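Local coordinates for Non-structural protein 3 (Porcine deltacoronavirus, PDB 6LN0) that is a multidomain replicase protein that probably both binds ADP-ribose-type ligands through its macro domain and cleaves the viral polyprotein through its papain-like protease domain, at residues Q229-C232 / V233-K236; L151-N155 / K156-Q160; G54-Y57 / Q58-C61; S75-A78 / K79-G82. All coordinates share one frame; numbering follows the deposited sequence.

Contact 1: Q229-C232 / V233-K236; sequences QQYC and VYLK
Val-233 N donates to Gln-229 O at 3.1 Å in an almost straight bond, the N-H pointing at the oxygen at 176°. The next three amides follow the same i to i+4 step: Tyr-234 N to Gln-230 O at 2.8 Å, Leu-235 N to Tyr-231 O at 2.9 Å and Lys-236 N to Cys-232 O at 3.0 Å. Along this spine the side chain of Tyr-231 does most of the touching. Its CG stands anti to the backbone N (chi1 -170°), which turns the ring toward the following turn, where Leu-235 lies over one face. Leu-235 CG makes a CH-pi contact 4.2 Å from the ring centroid, while Leu-235 CD1 packs against Tyr-231 CE2 at 3.4 Å and CD2 lies nearer the hydroxyl end. Tyr-234 approaches the same ring obliquely, with its CD2 3.8 Å from Tyr-231 CE1 and the two planes inclined by 32°. The two rings meet different helices: Tyr-231 packs on Val-217, Gln-220 and Ala-221 of helix 215-223, and Tyr-234 on Ala-297, Trp-298 and Ala-301 of helix 293-302. Cys-232 and Leu-235 both rest on Leu-211 of strand 209-212. This is an amphipathic alpha-helix, 228-237, within the papain-like peptidase family region, whose buried side joins strand 209-212 to two other helices.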
loop_
_atom_site.group_PDB
_atom_site.type_symbol
_atom_site.label_atom_id
_atom_site.label_comp_id
_atom_site.label_asym_id
_atom_site.label_seq_id
_atom_site.Cartn_x
_atom_site.Cartn_y
_atom_site.Cartn_z
ATOM N N GLN A 229 -7.287 1.695 -6.711
ATOM C CA GLN A 229 -7.772 3.016 -6.331
ATOM C C GLN A 229 -9.231 2.933 -5.900
ATOM O O GLN A 229 -9.602 3.364 -4.800
ATOM C CB GLN A 229 -7.633 3.995 -7.498
ATOM C CG GLN A 229 -6.230 4.450 -7.799
ATOM C CD GLN A 229 -5.555 3.613 -8.880
ATOM O OE1 GLN A 229 -5.609 2.371 -8.860
ATOM N NE2 GLN A 229 -4.913 4.290 -9.831
ATOM N N GLN A 230 -10.069 2.347 -6.756
ATOM C CA GLN A 230 -11.472 2.204 -6.427
ATOM C C GLN A 230 -11.654 1.354 -5.184
ATOM O O GLN A 230 -12.516 1.641 -4.347
ATOM C CB GLN A 230 -12.226 1.605 -7.609
ATOM C CG GLN A 230 -12.094 2.422 -8.867
ATOM C CD GLN A 230 -12.849 1.812 -10.017
ATOM O OE1 GLN A 230 -12.539 0.704 -10.452
ATOM N NE2 GLN A 230 -13.865 2.523 -10.509
ATOM N N TYR A 231 -10.852 0.306 -5.039
ATOM C CA TYR A 231 -11.071 -0.592 -3.915
ATOM C C TYR A 231 -10.801 0.123 -2.598
ATOM O O TYR A 231 -11.523 -0.068 -1.618
ATOM C CB TYR A 231 -10.191 -1.837 -4.056
ATOM C CG TYR A 231 -10.539 -2.903 -3.061
ATOM C CD1 TYR A 231 -11.761 -3.541 -3.106
ATOM C CD2 TYR A 231 -9.664 -3.237 -2.051
ATOM C CE1 TYR A 231 -12.090 -4.494 -2.178
ATOM C CE2 TYR A 231 -9.986 -4.192 -1.120
ATOM C CZ TYR A 231 -11.177 -4.824 -1.188
ATOM O OH TYR A 231 -11.480 -5.778 -0.245
ATOM N N CYS A 232 -9.770 0.966 -2.567
ATOM C CA CYS A 232 -9.487 1.763 -1.382
ATOM C C CYS A 232 -10.655 2.665 -1.059
ATOM O O CYS A 232 -11.122 2.705 0.093
ATOM C CB CYS A 232 -8.235 2.605 -1.611
ATOM S SG CYS A 232 -6.712 1.727 -1.421
ATOM N N VAL A 233 -11.138 3.398 -2.074
ATOM C CA VAL A 233 -12.309 4.232 -1.880
ATOM C C VAL A 233 -13.448 3.399 -1.315
ATOM O O VAL A 233 -14.155 3.813 -0.381
ATOM C CB VAL A 233 -12.708 4.900 -3.206
ATOM C CG1 VAL A 233 -14.063 5.609 -3.062
ATOM C CG2 VAL A 233 -11.603 5.852 -3.717
ATOM N N TYR A 234 -13.601 2.184 -1.832
ATOM C CA TYR A 234 -14.675 1.317 -1.370
ATOM C C TYR A 234 -14.522 0.995 0.107
ATOM O O TYR A 234 -15.474 1.118 0.885
ATOM C CB TYR A 234 -14.696 0.034 -2.198
ATOM C CG TYR A 234 -15.473 -1.081 -1.557
ATOM C CD1 TYR A 234 -16.861 -1.041 -1.548
ATOM C CD2 TYR A 234 -14.828 -2.194 -0.973
ATOM C CE1 TYR A 234 -17.615 -2.059 -0.979
ATOM C CE2 TYR A 234 -15.593 -3.242 -0.385
ATOM C CZ TYR A 234 -17.002 -3.140 -0.400
ATOM O OH TYR A 234 -17.836 -4.094 0.144
ATOM N N LEU A 235 -13.324 0.586 0.517
ATOM C CA LEU A 235 -13.102 0.205 1.906
ATOM C C LEU A 235 -13.373 1.367 2.853
ATOM O O LEU A 235 -13.968 1.183 3.921
ATOM C CB LEU A 235 -11.666 -0.309 2.097
ATOM C CG LEU A 235 -11.372 -1.648 1.422
ATOM C CD1 LEU A 235 -9.867 -1.934 1.380
ATOM C CD2 LEU A 235 -12.119 -2.743 2.150
ATOM N N LYS A 236 -12.926 2.565 2.494
ATOM C CA LYS A 236 -13.134 3.701 3.380
ATOM C C LYS A 236 -14.604 4.136 3.410
ATOM O O LYS A 236 -15.125 4.480 4.477
ATOM C CB LYS A 236 -12.210 4.843 2.968
ATOM C CG LYS A 236 -10.747 4.545 3.241
ATOM C CD LYS A 236 -9.853 5.617 2.659
ATOM C CE LYS A 236 -8.903 6.165 3.730
ATOM N NZ LYS A 236 -7.485 6.204 3.259
#

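Contact 2: L151-N155 / K156-Q160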
loop_
_atom_site.group_PDB
_atom_site.type_symbol
_atom_site.label_atom_id
_atom_site.label_comp_id
_atom_site.label_asym_id
_atom_site.label_seq_id
_atom_site.Cartn_x
_atom_site.Cartn_y
_atom_site.Cartn_z
ATOM N N LEU A 151 30.774 -7.324 12.631
ATOM C CA LEU A 151 30.805 -6.714 13.950
ATOM C C LEU A 151 30.742 -7.790 15.014
ATOM O O LEU A 151 30.226 -8.888 14.794
ATOM C CB LEU A 151 29.659 -5.738 14.174
ATOM C CG LEU A 151 29.247 -4.801 13.064
ATOM C CD1 LEU A 151 28.171 -5.535 12.345
ATOM C CD2 LEU A 151 28.705 -3.523 13.666
ATOM N N VAL A 152 31.254 -7.447 16.188
ATOM C CA VAL A 152 31.495 -8.405 17.253
ATOM C C VAL A 152 30.931 -7.834 18.539
ATOM O O VAL A 152 31.206 -6.676 18.878
ATOM C CB VAL A 152 32.996 -8.720 17.411
ATOM C CG1 VAL A 152 33.223 -9.635 18.618
ATOM C CG2 VAL A 152 33.544 -9.346 16.130
ATOM N N THR A 153 30.171 -8.658 19.267
ATOM C CA THR A 153 29.390 -8.142 20.386
ATOM C C THR A 153 29.755 -8.795 21.729
ATOM O O THR A 153 30.536 -8.220 22.495
ATOM C CB THR A 153 27.889 -8.279 20.045
ATOM O OG1 THR A 153 27.083 -7.838 21.142
ATOM C CG2 THR A 153 27.492 -9.719 19.605
ATOM N N MET A 154 29.225 -9.995 22.007
ATOM C CA MET A 154 29.180 -10.610 23.346
ATOM C C MET A 154 28.200 -9.898 24.292
ATOM O O MET A 154 28.457 -9.779 25.491
ATOM C CB MET A 154 30.563 -10.691 23.983
ATOM C CG MET A 154 31.385 -11.874 23.565
ATOM S SD MET A 154 32.807 -11.901 24.640
ATOM C CE MET A 154 32.813 -10.210 25.256
ATOM N N ASN A 155 27.063 -9.439 23.761
ATOM C CA ASN A 155 25.981 -8.913 24.591
ATOM C C ASN A 155 24.623 -9.519 24.258
ATOM O O ASN A 155 23.692 -9.359 25.052
ATOM C CB ASN A 155 25.903 -7.378 24.480
ATOM C CG ASN A 155 25.076 -6.732 25.596
ATOM O OD1 ASN A 155 23.852 -6.836 25.618
ATOM N ND2 ASN A 155 25.749 -6.044 26.513
ATOM N N LYS A 156 24.476 -10.196 23.116
ATOM C CA LYS A 156 23.312 -11.033 22.819
ATOM C C LYS A 156 21.981 -10.271 22.797
ATOM O O LYS A 156 20.969 -10.811 22.336
ATOM C CB LYS A 156 23.243 -12.200 23.816
ATOM C CG LYS A 156 24.215 -13.354 23.516
ATOM C CD LYS A 156 24.566 -14.190 24.765
ATOM C CE LYS A 156 25.813 -13.675 25.482
ATOM N NZ LYS A 156 25.702 -13.793 26.968
ATOM N N ASN A 157 21.958 -9.033 23.315
ATOM C CA ASN A 157 20.851 -8.105 23.097
ATOM C C ASN A 157 21.081 -7.217 21.892
ATOM O O ASN A 157 20.124 -6.634 21.365
ATOM C CB ASN A 157 20.636 -7.196 24.314
ATOM C CG ASN A 157 19.985 -7.918 25.471
ATOM O OD1 ASN A 157 19.468 -9.033 25.320
ATOM N ND2 ASN A 157 20.008 -7.285 26.643
ATOM N N HIS A 158 22.334 -7.104 21.463
ATOM C CA HIS A 158 22.681 -6.257 20.342
ATOM C C HIS A 158 22.228 -6.840 19.014
ATOM O O HIS A 158 22.141 -6.094 18.032
ATOM C CB HIS A 158 24.185 -6.018 20.351
ATOM C CG HIS A 158 24.641 -5.186 21.508
ATOM N ND1 HIS A 158 25.913 -5.268 22.029
ATOM C CD2 HIS A 158 23.996 -4.242 22.237
ATOM C CE1 HIS A 158 26.035 -4.407 23.027
ATOM N NE2 HIS A 158 24.884 -3.777 23.178
ATOM N N LEU A 159 21.929 -8.144 18.937
ATOM C CA LEU A 159 21.390 -8.625 17.668
ATOM C C LEU A 159 20.001 -8.055 17.420
ATOM O O LEU A 159 19.595 -7.897 16.260
ATOM C CB LEU A 159 21.421 -10.166 17.592
ATOM C CG LEU A 159 21.554 -10.667 16.127
ATOM C CD1 LEU A 159 22.186 -12.059 16.016
ATOM C CD2 LEU A 159 20.238 -10.641 15.297
ATOM N N GLN A 160 19.275 -7.723 18.488
ATOM C CA GLN A 160 17.991 -7.046 18.329
ATOM C C GLN A 160 18.173 -5.565 18.016
ATOM O O GLN A 160 17.560 -5.040 17.073
ATOM C CB GLN A 160 17.115 -7.193 19.581
ATOM C CG GLN A 160 16.439 -8.538 19.698
ATOM C CD GLN A 160 16.840 -9.256 20.964
ATOM O OE1 GLN A 160 16.770 -8.688 22.062
ATOM N NE2 GLN A 160 17.265 -10.506 20.829
#
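Asn-155 lies across one face of the His-158 imidazole; these two and Lys-156 make up most of this contact. The side-chain amide of Asn-155 is stacked on the ring, its plane 24° from that of the imidazole and its CG 3.6 Å above it, displaced toward the rim. Asn-155 CB sits over the same face, 3.3 Å from His-158 CE1. A chi1 of -164° lays the amide of Asn-155 beside its own carbonyl carbon and over the CE1 and NE2 end of the ring; its OD1 meets Asn-157 CB at 3.5 Å. Lys-156 follows Asn-155 directly and contributes mainly through its backbone, whose positive phi of 61° is consistent with a change of chain direction here. Thr-153 approaches the imidazole at its edge, near the ring plane, and its OG1 shares a hydrogen bond of 3.0 Å with His-158 ND1. The same oxygen accepts a weak bond from Asn-155 N at 3.1 Å. Beyond the turn, Thr-153 packs on Leu-16 of strand 10-17 and His-158 on Pro-131 of helix 131-141, placing the link between strand 146-152 and helix 158-165 against both elements. Held at its ND1 edge by a hydroxyl and covered on one face by an amide, the imidazole is probably restricted in rotation, and the hydroxyl is tied to both the ring and the backbone of the turn.

Contact 3: G54-Y57 / Q58-C61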
loop_
_atom_site.group_PDB
_atom_site.type_symbol
_atom_site.label_atom_id
_atom_site.label_comp_id
_atom_site.label_asym_id
_atom_site.label_seq_id
_atom_site.Cartn_x
_atom_site.Cartn_y
_atom_site.Cartn_z
ATOM N N GLY A 54 50.486 -11.040 20.228
ATOM C CA GLY A 54 51.710 -11.456 20.853
ATOM C C GLY A 54 52.375 -10.332 21.609
ATOM O O GLY A 54 51.882 -9.199 21.661
ATOM N N PRO A 55 53.527 -10.637 22.214
ATOM C CA PRO A 55 54.221 -9.638 23.032
ATOM C C PRO A 55 55.026 -8.657 22.201
ATOM O O PRO A 55 55.128 -7.479 22.561
ATOM C CB PRO A 55 55.120 -10.487 23.938
ATOM C CG PRO A 55 55.278 -11.775 23.225
ATOM C CD PRO A 55 54.055 -11.998 22.406
ATOM N N LYS A 56 55.608 -9.118 21.092
ATOM C CA LYS A 56 56.277 -8.175 20.197
ATOM C C LYS A 56 55.283 -7.155 19.646
ATOM O O LYS A 56 55.635 -5.987 19.427
ATOM C CB LYS A 56 56.994 -8.925 19.066
ATOM C CG LYS A 56 58.207 -9.777 19.522
ATOM C CD LYS A 56 59.504 -8.944 19.598
ATOM C CE LYS A 56 60.687 -9.729 20.175
ATOM N NZ LYS A 56 61.245 -9.096 21.414
ATOM N N TYR A 57 54.029 -7.558 19.457
ATOM C CA TYR A 57 52.996 -6.579 19.117
ATOM C C TYR A 57 52.907 -5.493 20.184
ATOM O O TYR A 57 52.955 -4.294 19.873
ATOM C CB TYR A 57 51.652 -7.285 18.918
ATOM C CG TYR A 57 50.450 -6.374 18.988
ATOM C CD1 TYR A 57 50.030 -5.652 17.875
ATOM C CD2 TYR A 57 49.726 -6.239 20.163
ATOM C CE1 TYR A 57 48.943 -4.817 17.942
ATOM C CE2 TYR A 57 48.633 -5.400 20.238
ATOM C CZ TYR A 57 48.248 -4.698 19.129
ATOM O OH TYR A 57 47.161 -3.872 19.218
ATOM N N GLN A 58 52.837 -5.893 21.462
ATOM C CA GLN A 58 52.693 -4.904 22.529
ATOM C C GLN A 58 53.913 -3.995 22.650
ATOM O O GLN A 58 53.764 -2.808 22.998
ATOM C CB GLN A 58 52.413 -5.593 23.864
ATOM C CG GLN A 58 52.114 -4.609 24.994
ATOM C CD GLN A 58 51.015 -3.638 24.623
ATOM O OE1 GLN A 58 49.882 -4.045 24.332
ATOM N NE2 GLN A 58 51.343 -2.342 24.615
ATOM N N GLU A 59 55.120 -4.518 22.379
ATOM C CA GLU A 59 56.317 -3.679 22.468
ATOM C C GLU A 59 56.329 -2.621 21.375
ATOM O O GLU A 59 56.711 -1.468 21.617
ATOM C CB GLU A 59 57.599 -4.526 22.381
ATOM C CG GLU A 59 57.509 -5.876 23.077
ATOM C CD GLU A 59 58.817 -6.677 23.075
ATOM O OE1 GLU A 59 59.025 -7.470 24.035
ATOM O OE2 GLU A 59 59.618 -6.540 22.119
ATOM N N TYR A 60 55.938 -2.997 20.153
ATOM C CA TYR A 60 55.901 -2.007 19.085
ATOM C C TYR A 60 54.880 -0.915 19.396
ATOM O O TYR A 60 55.132 0.265 19.136
ATOM C CB TYR A 60 55.618 -2.678 17.732
ATOM C CG TYR A 60 55.433 -1.654 16.645
ATOM C CD1 TYR A 60 56.480 -0.819 16.265
ATOM C CD2 TYR A 60 54.192 -1.473 16.044
ATOM C CE1 TYR A 60 56.306 0.149 15.298
ATOM C CE2 TYR A 60 53.997 -0.508 15.065
ATOM C CZ TYR A 60 55.050 0.296 14.692
ATOM O OH TYR A 60 54.839 1.253 13.719
ATOM N N CYS A 61 53.750 -1.274 20.015
ATOM C CA CYS A 61 52.787 -0.243 20.415
ATOM C C CYS A 61 53.395 0.749 21.403
ATOM O O CYS A 61 53.122 1.959 21.324
ATOM C CB CYS A 61 51.525 -0.877 21.011
ATOM S SG CYS A 61 50.532 -1.811 19.827
#
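The first turns of helix 55-64 in the macro domain carry this contact, with Tyr-57 and Cys-61 meeting on the inner side and Lys-56 and Glu-59 on the outer. Cys-61 SG lies over one face of the Tyr-57 ring, 4.0 Å from its centroid and 20° off the normal, a sulfur-aromatic contact. Its closest ring atom is Tyr-57 CZ, at 3.7 Å, so the sulfur is displaced toward the hydroxyl end. A chi1 of 162° carries the Tyr-57 ring back beneath Cys-61; its hydroxyl bonds to His-88 NE2 of strand 83-89, and the ring packs on Ala-50 of helix 44-53. Gly-54 is the N-cap residue, immediately before the helix; with positive phi it is also the first residue to leave helix 44-53, so one glycine separates two successive helices. Gly-54 O accepts a weak, long bond from Gln-58 N at 3.4 Å, whereas Glu-59 N to Pro-55 O, at 3.0 Å, is firmer. Tyr-60 N and Cys-61 N continue the pattern to Lys-56 O and Tyr-57 O. On the outer side Lys-56 NZ forms a salt bridge with Glu-59 OE2 at 3.1 Å, arriving from the syn side but 28° out of the carboxylate plane. Gln-58 reaches away from this pair, its OE1 bound by Asn-41 ND2 and its NE2 bonded to Asn-62 OD1.

Contact 4: S75-A78 / K79-G82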
loop_
_atom_site.group_PDB
_atom_site.type_symbol
_atom_site.label_atom_id
_atom_site.label_comp_id
_atom_site.label_asym_id
_atom_site.label_seq_id
_atom_site.Cartn_x
_atom_site.Cartn_y
_atom_site.Cartn_z
ATOM N N SER A 75 49.755 -7.665 11.938
ATOM C CA SER A 75 49.024 -8.499 12.889
ATOM C C SER A 75 49.905 -9.455 13.691
ATOM O O SER A 75 49.371 -10.214 14.510
ATOM C CB SER A 75 47.968 -9.296 12.158
ATOM O OG SER A 75 48.576 -9.941 11.066
ATOM N N PHE A 76 51.221 -9.468 13.456
ATOM C CA PHE A 76 52.150 -10.277 14.233
ATOM C C PHE A 76 51.669 -11.713 14.405
ATOM O O PHE A 76 51.456 -12.417 13.413
ATOM C CB PHE A 76 52.402 -9.626 15.589
ATOM C CG PHE A 76 53.122 -8.311 15.499
ATOM C CD1 PHE A 76 52.445 -7.159 15.157
ATOM C CD2 PHE A 76 54.489 -8.230 15.740
ATOM C CE1 PHE A 76 53.101 -5.952 15.064
ATOM C CE2 PHE A 76 55.157 -7.019 15.662
ATOM C CZ PHE A 76 54.462 -5.874 15.310
ATOM N N ASP A 77 51.494 -12.160 15.655
ATOM C CA ASP A 77 51.130 -13.556 15.891
ATOM C C ASP A 77 49.769 -13.897 15.304
ATOM O O ASP A 77 49.573 -15.020 14.822
ATOM C CB ASP A 77 51.153 -13.871 17.384
ATOM C CG ASP A 77 52.520 -14.367 17.861
ATOM O OD1 ASP A 77 52.873 -15.519 17.515
ATOM O OD2 ASP A 77 53.238 -13.618 18.585
ATOM N N ALA A 78 48.829 -12.944 15.304
ATOM C CA ALA A 78 47.483 -13.214 14.813
ATOM C C ALA A 78 47.424 -13.450 13.313
ATOM O O ALA A 78 46.359 -13.830 12.810
ATOM C CB ALA A 78 46.542 -12.066 15.168
ATOM N N LYS A 79 48.526 -13.233 12.589
ATOM C CA LYS A 79 48.534 -13.532 11.159
ATOM C C LYS A 79 48.157 -14.992 10.894
ATOM O O LYS A 79 47.477 -15.286 9.905
ATOM C CB LYS A 79 49.910 -13.194 10.558
ATOM C CG LYS A 79 49.968 -13.227 9.019
ATOM C CD LYS A 79 50.949 -12.200 8.471
ATOM C CE LYS A 79 50.236 -10.902 8.052
ATOM N NZ LYS A 79 51.124 -9.724 8.305
ATOM N N LYS A 80 48.569 -15.919 11.785
ATOM C CA LYS A 80 48.201 -17.332 11.648
ATOM C C LYS A 80 46.701 -17.510 11.476
ATOM O O LYS A 80 46.254 -18.461 10.827
ATOM C CB LYS A 80 48.638 -18.172 12.871
ATOM C CG LYS A 80 49.933 -17.794 13.606
ATOM C CD LYS A 80 49.964 -18.419 15.018
ATOM C CE LYS A 80 51.037 -17.791 15.926
ATOM N NZ LYS A 80 51.085 -18.372 17.323
ATOM N N LEU A 81 45.911 -16.617 12.063
ATOM C CA LEU A 81 44.469 -16.777 12.099
ATOM C C LEU A 81 43.759 -16.195 10.885
ATOM O O LEU A 81 42.575 -16.491 10.690
ATOM C CB LEU A 81 43.913 -16.149 13.382
ATOM C CG LEU A 81 44.337 -16.940 14.629
ATOM C CD1 LEU A 81 44.838 -16.026 15.739
ATOM C CD2 LEU A 81 43.213 -17.851 15.125
ATOM N N GLY A 82 44.451 -15.418 10.052
ATOM C CA GLY A 82 43.850 -14.752 8.910
ATOM C C GLY A 82 43.732 -13.247 9.036
ATOM O O GLY A 82 43.055 -12.629 8.209
#
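Residues 77-81 wind as a short 3-10 segment, in which Lys-79 N donates to Phe-76 O at 3.2 Å and Leu-81 N to Ala-78 O at 2.9 Å. Both amides stand above the carbonyl plane of their acceptors, the second by 56°. Lys-80 N adds a weak bond to Asp-77 O. Asp-77 and Lys-80 lie side by side and point the same way, joined by a weak salt bridge of 3.4 Å from Lys-80 NZ to Asp-77 OD1. The lysine chain runs extended beyond CG and passes back over the aspartate backbone, its CG only 3.1 Å from Asp-77 O. Lys-79 instead bends at chi2, chi3 and chi4, folding round the hydroxyl of Ser-75 so that its CB and CE each come to 3.6 Å from Ser-75 OG. The ammonium ends in a salt bridge with Asp-74 OD2, while Ser-75 OG hydrogen-bonds to Val-83 O across the loop. Packing is lighter at Leu-81, whose CD1 is 4.3 Å from Ala-78 CB. Gly-82, at a positive phi of 110°, brings the chain out of the turn, and backbone bonds tie Asp-77 to Ala-53 and Gly-82 to Ser-29. The arrangement is a 3-10 segment in the loop joining the consecutive antiparallel strands 71-74, at the sheet edge, and 83-89 of the macro domain.

Overall arrangement
Contacts 3, 4, 2 and 1 follow one another along the chain. Contacts 3 and 4, with centres 13 Å apart, touch in the macro domain: the Phe-76 ring packs against the backbone of Lys-56 and Tyr-57 and on Tyr-60, joining helix 55-64 to the loop between strands 71-74 and 83-89. Contact 2 follows strand 146-152 of the same six-stranded sheet, centre to centre about 29 Å from contact 3 and 25 Å from contact 4. Contact 1 lies on helix 228-237 in the papain-like peptidase range, centre to centre about 44 Å from contact 2 and 70 Å from contact 3. These spacings reflect an elongated chain with separate domains in series.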